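Local coordinates for protein probable L,D-transpeptidase 3 (Mycobacterium tuberculosis, PDB 6D4K) that probably acts as an L,D-transpeptidase of cell wall biogenesis, which may carry out as yet unknown cross-linking reactions, and may attach proteins to peptidoglycan, at residues A[121-126]-A[169-174]; A[156-161]-A[244-249]. All coordinates share one frame; numbering follows the deposited sequence.

Contact 1 of 2, residues A[121-126]-A[169-174]; sequences ASISQH and TPVGSY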
loop_
_atom_site.group_PDB
_atom_site.type_symbol
_atom_site.label_atom_id
_atom_site.label_comp_id
_atom_site.label_asym_id
_atom_site.label_seq_id
_atom_site.Cartn_x
_atom_site.Cartn_y
_atom_site.Cartn_z
ATOM N N ALA A 121 -10.869 -1.706 -0.907
ATOM C CA ALA A 121 -11.285 -3.090 -1.089
ATOM C C ALA A 121 -12.437 -3.392 -0.144
ATOM O O ALA A 121 -12.346 -3.122 1.058
ATOM C CB ALA A 121 -10.132 -4.046 -0.794
ATOM N N SER A 122 -13.512 -3.961 -0.684
ATOM C CA SER A 122 -14.677 -4.348 0.101
ATOM C C SER A 122 -14.777 -5.866 0.074
ATOM O O SER A 122 -15.052 -6.457 -0.977
ATOM C CB SER A 122 -15.946 -3.720 -0.465
ATOM O OG SER A 122 -17.081 -4.271 0.173
ATOM N N ILE A 123 -14.563 -6.490 1.234
ATOM C CA ILE A 123 -14.593 -7.946 1.328
ATOM C C ILE A 123 -15.975 -8.480 0.967
ATOM O O ILE A 123 -16.104 -9.481 0.251
ATOM C CB ILE A 123 -14.141 -8.391 2.732
ATOM C CG1 ILE A 123 -12.675 -8.015 2.957
ATOM C CG2 ILE A 123 -14.354 -9.885 2.921
ATOM C CD1 ILE A 123 -12.250 -8.053 4.406
ATOM N N SER A 124 -17.027 -7.807 1.433
ATOM C CA SER A 124 -18.389 -8.297 1.227
ATOM C C SER A 124 -18.880 -8.048 -0.196
ATOM O O SER A 124 -19.644 -8.858 -0.738
ATOM C CB SER A 124 -19.335 -7.646 2.235
ATOM O OG SER A 124 -19.251 -6.234 2.163
ATOM N N GLN A 125 -18.477 -6.929 -0.806
ATOM C CA GLN A 125 -18.866 -6.616 -2.178
ATOM C C GLN A 125 -17.991 -7.309 -3.213
ATOM O O GLN A 125 -18.386 -7.388 -4.381
ATOM C CB GLN A 125 -18.770 -5.108 -2.437
ATOM C CG GLN A 125 -19.752 -4.226 -1.680
ATOM C CD GLN A 125 -19.425 -2.742 -1.836
ATOM O OE1 GLN A 125 -18.666 -2.349 -2.730
ATOM N NE2 GLN A 125 -19.995 -1.916 -0.966
ATOM N N HIS A 126 -16.805 -7.783 -2.821
ATOM C CA HIS A 126 -15.827 -8.345 -3.754
ATOM C C HIS A 126 -15.432 -7.316 -4.809
ATOM O O HIS A 126 -15.398 -7.597 -6.009
ATOM C CB HIS A 126 -16.313 -9.647 -4.398
ATOM C CG HIS A 126 -17.131 -10.503 -3.487
ATOM N ND1 HIS A 126 -16.610 -11.096 -2.358
ATOM C CD2 HIS A 126 -18.433 -10.868 -3.539
ATOM C CE1 HIS A 126 -17.557 -11.790 -1.752
ATOM N NE2 HIS A 126 -18.673 -11.668 -2.448
ATOM N N THR A 169 -8.256 -11.386 4.056
ATOM C CA THR A 169 -7.584 -10.100 3.912
ATOM C C THR A 169 -7.873 -9.261 5.148
ATOM O O THR A 169 -9.042 -8.972 5.429
ATOM C CB THR A 169 -8.088 -9.361 2.676
ATOM O OG1 THR A 169 -7.943 -10.191 1.520
ATOM C CG2 THR A 169 -7.290 -8.080 2.469
ATOM N N PRO A 170 -6.860 -8.858 5.914
ATOM C CA PRO A 170 -7.120 -8.113 7.153
ATOM C C PRO A 170 -7.653 -6.710 6.882
ATOM O O PRO A 170 -7.157 -5.988 6.011
ATOM C CB PRO A 170 -5.752 -8.080 7.845
ATOM C CG PRO A 170 -4.757 -8.277 6.737
ATOM C CD PRO A 170 -5.431 -9.171 5.736
ATOM N N VAL A 171 -8.684 -6.340 7.642
ATOM C CA VAL A 171 -9.256 -5.001 7.589
ATOM C C VAL A 171 -8.234 -4.001 8.114
ATOM O O VAL A 171 -7.490 -4.288 9.061
ATOM C CB VAL A 171 -10.546 -4.981 8.432
ATOM C CG1 VAL A 171 -11.018 -3.559 8.686
ATOM C CG2 VAL A 171 -11.640 -5.795 7.752
ATOM N N GLY A 172 -8.179 -2.830 7.499
ATOM C CA GLY A 172 -7.301 -1.788 7.993
ATOM C C GLY A 172 -6.971 -0.764 6.929
ATOM O O GLY A 172 -7.491 -0.793 5.811
ATOM N N SER A 173 -6.090 0.157 7.320
ATOM C CA SER A 173 -5.607 1.231 6.462
ATOM C C SER A 173 -4.143 0.958 6.147
ATOM O O SER A 173 -3.322 0.825 7.059
ATOM C CB SER A 173 -5.757 2.582 7.167
ATOM O OG SER A 173 -5.476 3.663 6.292
ATOM N N TYR A 174 -3.826 0.862 4.863
ATOM C CA TYR A 174 -2.497 0.503 4.383
ATOM C C TYR A 174 -1.981 1.575 3.438
ATOM O O TYR A 174 -2.724 2.453 2.998
ATOM C CB TYR A 174 -2.547 -0.839 3.649
ATOM C CG TYR A 174 -3.133 -1.958 4.468
ATOM C CD1 TYR A 174 -2.373 -2.607 5.430
ATOM C CD2 TYR A 174 -4.452 -2.363 4.292
ATOM C CE1 TYR A 174 -2.907 -3.631 6.190
ATOM C CE2 TYR A 174 -4.992 -3.387 5.046
ATOM C CZ TYR A 174 -4.215 -4.019 5.992
ATOM O OH TYR A 174 -4.747 -5.040 6.746
#

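Contact 2 of 2, residues A[156-161]-A[244-249]; sequences GVMPAS and AEWYYN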
loop_
_atom_site.group_PDB
_atom_site.type_symbol
_atom_site.label_atom_id
_atom_site.label_comp_id
_atom_site.label_asym_id
_atom_site.label_seq_id
_atom_site.Cartn_x
_atom_site.Cartn_y
_atom_site.Cartn_z
ATOM N N GLY A 156 -14.697 3.166 -11.906
ATOM C CA GLY A 156 -13.691 2.851 -10.916
ATOM C C GLY A 156 -13.973 1.652 -10.045
ATOM O O GLY A 156 -13.115 1.293 -9.230
ATOM N N VAL A 157 -15.135 1.021 -10.175
ATOM C CA VAL A 157 -15.465 -0.135 -9.351
ATOM C C VAL A 157 -14.978 -1.378 -10.083
ATOM O O VAL A 157 -15.535 -1.767 -11.116
ATOM C CB VAL A 157 -16.964 -0.206 -9.038
ATOM C CG1 VAL A 157 -17.263 -1.431 -8.175
ATOM C CG2 VAL A 157 -17.421 1.067 -8.330
ATOM N N MET A 158 -13.930 -1.998 -9.547
ATOM C CA MET A 158 -13.306 -3.168 -10.135
ATOM C C MET A 158 -13.724 -4.416 -9.383
ATOM O O MET A 158 -13.781 -4.422 -8.146
ATOM C CB MET A 158 -11.783 -3.072 -10.056
ATOM C CG MET A 158 -11.181 -1.847 -10.706
ATOM S SD MET A 158 -9.403 -1.808 -10.442
ATOM C CE MET A 158 -8.870 -0.519 -11.571
ATOM N N PRO A 159 -14.026 -5.489 -10.095
ATOM C CA PRO A 159 -14.342 -6.738 -9.403
ATOM C C PRO A 159 -13.058 -7.411 -8.927
ATOM O O PRO A 159 -12.016 -7.365 -9.591
ATOM C CB PRO A 159 -15.139 -7.539 -10.445
ATOM C CG PRO A 159 -15.634 -6.422 -11.441
ATOM C CD PRO A 159 -14.443 -5.517 -11.502
ATOM N N ALA A 160 -13.121 -7.935 -7.711
ATOM C CA ALA A 160 -11.942 -8.320 -6.966
ATOM C C ALA A 160 -12.261 -9.596 -6.211
ATOM O O ALA A 160 -13.418 -10.021 -6.114
ATOM C CB ALA A 160 -11.519 -7.224 -5.978
ATOM N N SER A 161 -11.216 -10.214 -5.680
ATOM C CA SER A 161 -11.361 -11.389 -4.837
ATOM C C SER A 161 -10.355 -11.243 -3.710
ATOM O O SER A 161 -9.153 -11.127 -3.965
ATOM C CB SER A 161 -11.108 -12.672 -5.632
ATOM O OG SER A 161 -11.455 -13.814 -4.876
ATOM N N ALA A 244 -5.610 -4.588 -12.856
ATOM C CA ALA A 244 -4.349 -4.458 -12.125
ATOM C C ALA A 244 -3.365 -3.549 -12.854
ATOM O O ALA A 244 -2.668 -2.748 -12.221
ATOM C CB ALA A 244 -3.731 -5.841 -11.895
ATOM N N GLU A 245 -3.270 -3.677 -14.181
ATOM C CA GLU A 245 -2.335 -2.852 -14.938
ATOM C C GLU A 245 -2.670 -1.376 -14.798
ATOM O O GLU A 245 -1.783 -0.545 -14.563
ATOM C CB GLU A 245 -2.342 -3.267 -16.411
ATOM C CG GLU A 245 -1.574 -2.325 -17.318
ATOM C CD GLU A 245 -1.727 -2.677 -18.780
ATOM O OE1 GLU A 245 -0.815 -2.349 -19.561
ATOM O OE2 GLU A 245 -2.760 -3.280 -19.149
ATOM N N TRP A 246 -3.956 -1.039 -14.917
ATOM C CA TRP A 246 -4.400 0.346 -14.826
ATOM C C TRP A 246 -4.151 0.909 -13.432
ATOM O O TRP A 246 -3.600 2.004 -13.285
ATOM C CB TRP A 246 -5.883 0.417 -15.193
ATOM C CG TRP A 246 -6.384 1.790 -15.355
ATOM C CD1 TRP A 246 -6.428 2.518 -16.509
ATOM C CD2 TRP A 246 -6.908 2.626 -14.330
ATOM N NE1 TRP A 246 -6.959 3.752 -16.264
ATOM C CE2 TRP A 246 -7.256 3.850 -14.931
ATOM C CE3 TRP A 246 -7.127 2.459 -12.959
ATOM C CZ2 TRP A 246 -7.803 4.908 -14.207
ATOM C CZ3 TRP A 246 -7.666 3.509 -12.242
ATOM C CH2 TRP A 246 -7.997 4.716 -12.867
ATOM N N TYR A 247 -4.516 0.160 -12.391
ATOM C CA TYR A 247 -4.263 0.619 -11.025
ATOM C C TYR A 247 -2.766 0.769 -10.755
ATOM O O TYR A 247 -2.322 1.765 -10.179
ATOM C CB TYR A 247 -4.889 -0.357 -10.028
ATOM C CG TYR A 247 -4.531 -0.029 -8.607
ATOM C CD1 TYR A 247 -3.805 -0.925 -7.831
ATOM C CD2 TYR A 247 -4.939 1.167 -8.029
ATOM C CE1 TYR A 247 -3.485 -0.638 -6.516
ATOM C CE2 TYR A 247 -4.617 1.467 -6.716
ATOM C CZ TYR A 247 -3.896 0.556 -5.960
ATOM O OH TYR A 247 -3.566 0.856 -4.652
ATOM N N TYR A 248 -1.979 -0.241 -11.134
ATOM C CA TYR A 248 -0.526 -0.195 -10.975
ATOM C C TYR A 248 0.052 1.058 -11.629
ATOM O O TYR A 248 0.873 1.763 -11.040
ATOM C CB TYR A 248 0.078 -1.448 -11.603
ATOM C CG TYR A 248 1.583 -1.564 -11.539
ATOM C CD1 TYR A 248 2.406 -0.923 -12.472
ATOM C CD2 TYR A 248 2.189 -2.382 -10.588
ATOM C CE1 TYR A 248 3.787 -1.064 -12.433
ATOM C CE2 TYR A 248 3.564 -2.533 -10.547
ATOM C CZ TYR A 248 4.358 -1.863 -11.459
ATOM O OH TYR A 248 5.728 -2.019 -11.416
ATOM N N ASN A 249 -0.368 1.342 -12.857
ATOM C CA ASN A 249 0.171 2.495 -13.568
ATOM C C ASN A 249 -0.280 3.814 -12.953
ATOM O O ASN A 249 0.420 4.822 -13.106
ATOM C CB ASN A 249 -0.210 2.433 -15.050
ATOM C CG ASN A 249 0.555 1.365 -15.811
ATOM O OD1 ASN A 249 1.650 0.950 -15.416
ATOM N ND2 ASN A 249 -0.007 0.937 -16.933
#

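Contact 1 of 2, residues A[121-126]-A[169-174]
The flat group that Ile123 reaches is the peptide joining Thr169 to Pro170: the CD1 methyl of Ile123 comes up to the oxygen end of that plane, 3.5 Å from Thr169 O, with the C=O...CD1 angle near 150°. One residue on, the carbonyl of Pro170 is turned off to another side, toward the ring of Tyr174. Its oxygen sits at the edge of that ring, in the ring plane, and Tyr174 OH donates to Pro170 O over 2.7 Å. Seen from the carbonyl the hydroxyl stands well above the plane, 63° out of it. On the other segment, Ser124 O lies over one face of the His126 ring, offset toward the rim.

Across the contact, Ile123 does nearly all the touching. Its CG1 branch is turned beside the backbone N, anti to the carbonyl carbon (chi1 -65°), and the extended next torsion carries CD1 out toward 169-171. There CD1 also meets Val171 CG2 at 4.1 Å, methyl against methyl. The turn that presents Ile123 is braced from within by an ST motif, in which Ser122 OG accepts from Gln125 N at 3.2 Å.

The hydroxyl of Thr169 is bonded to Gly235 O and Gly163 N. Thr169 lies about 6 Å, side chain to side chain, from Cys236, the residue acylated by faropenem. Strand 256-260 runs between the two segments' strands, parallel to 117-122 and antiparallel to 172-180, and its Val259 touches Ile123, Thr169 and Tyr174 alike.

Contact 2 of 2, residues A[156-161]-A[244-249]
Met158 leaves its strand with CG beside the backbone N (chi1 -57°), and beyond CG the extended chain carries the methyl CE across to helix 241-250. Trp246 answers from the helix with CG anti to its own N (chi1 -170°), which swings the indole out to meet that methyl. The two side chains cross at about a right angle. CE comes to 3.7 Å from Trp246 CE3, on the six-membered part of the indole, and approaches that ring obliquely.

The methyl does the touching, not the sulfur: Met158 SD stays 5.5 Å from Trp246 CE3. A second, looser contact runs from Met158 CE to Tyr247 CB at 4.3 Å. Tyr247 takes part through its root alone, because its ring leads off from there and packs edge-to-face with Phe128. The backbones stay well apart, the closest approach of CA atoms being 9.3 Å between Met158 and Ala244, and the long methionine bridges that gap.

Neighbouring side chains complete the packing. Val130, on the adjoining strand 127-132, touches Met158, Trp246 and Tyr247, while Leu239 touches both Met158 and Ala244; Asp243, earlier in the helix, also touches Met158. The helix therefore lies against the catalytic domain's sheet near the strand that follows Cys236, and the side chain of Tyr247 is about 8 Å from that of His218, the predicted proton donor/acceptor.

Chemically, the atoms that meet across 156-161 and 244-249 are all carbon: methyl, methylene and indole ring. Between these pairs the contact rests on dispersion and the burial of apolar surface.

Contacts 1 and 2 lie 14 Å apart, centre to centre, within the L,D-transpeptidase catalytic domain. Along the chain their segments alternate, 121-126, 156-161, 169-174, then 244-249, so the two crossings interleave. The first three each include part of a strand of the same mixed sheet, whereas 244-249 belongs to helix 241-250, packed against it. The contacts join directly where His126 O and Ala160 N stand 2.9 Å apart, a probable hydrogen bond between 121-126 and 156-161. Each comes toward a different active-site residue, side chain to side chain: Thr169 of contact 1 is about 6 Å from Cys236, and Tyr247 of contact 2 about 8 Å from the predicted catalytic His218.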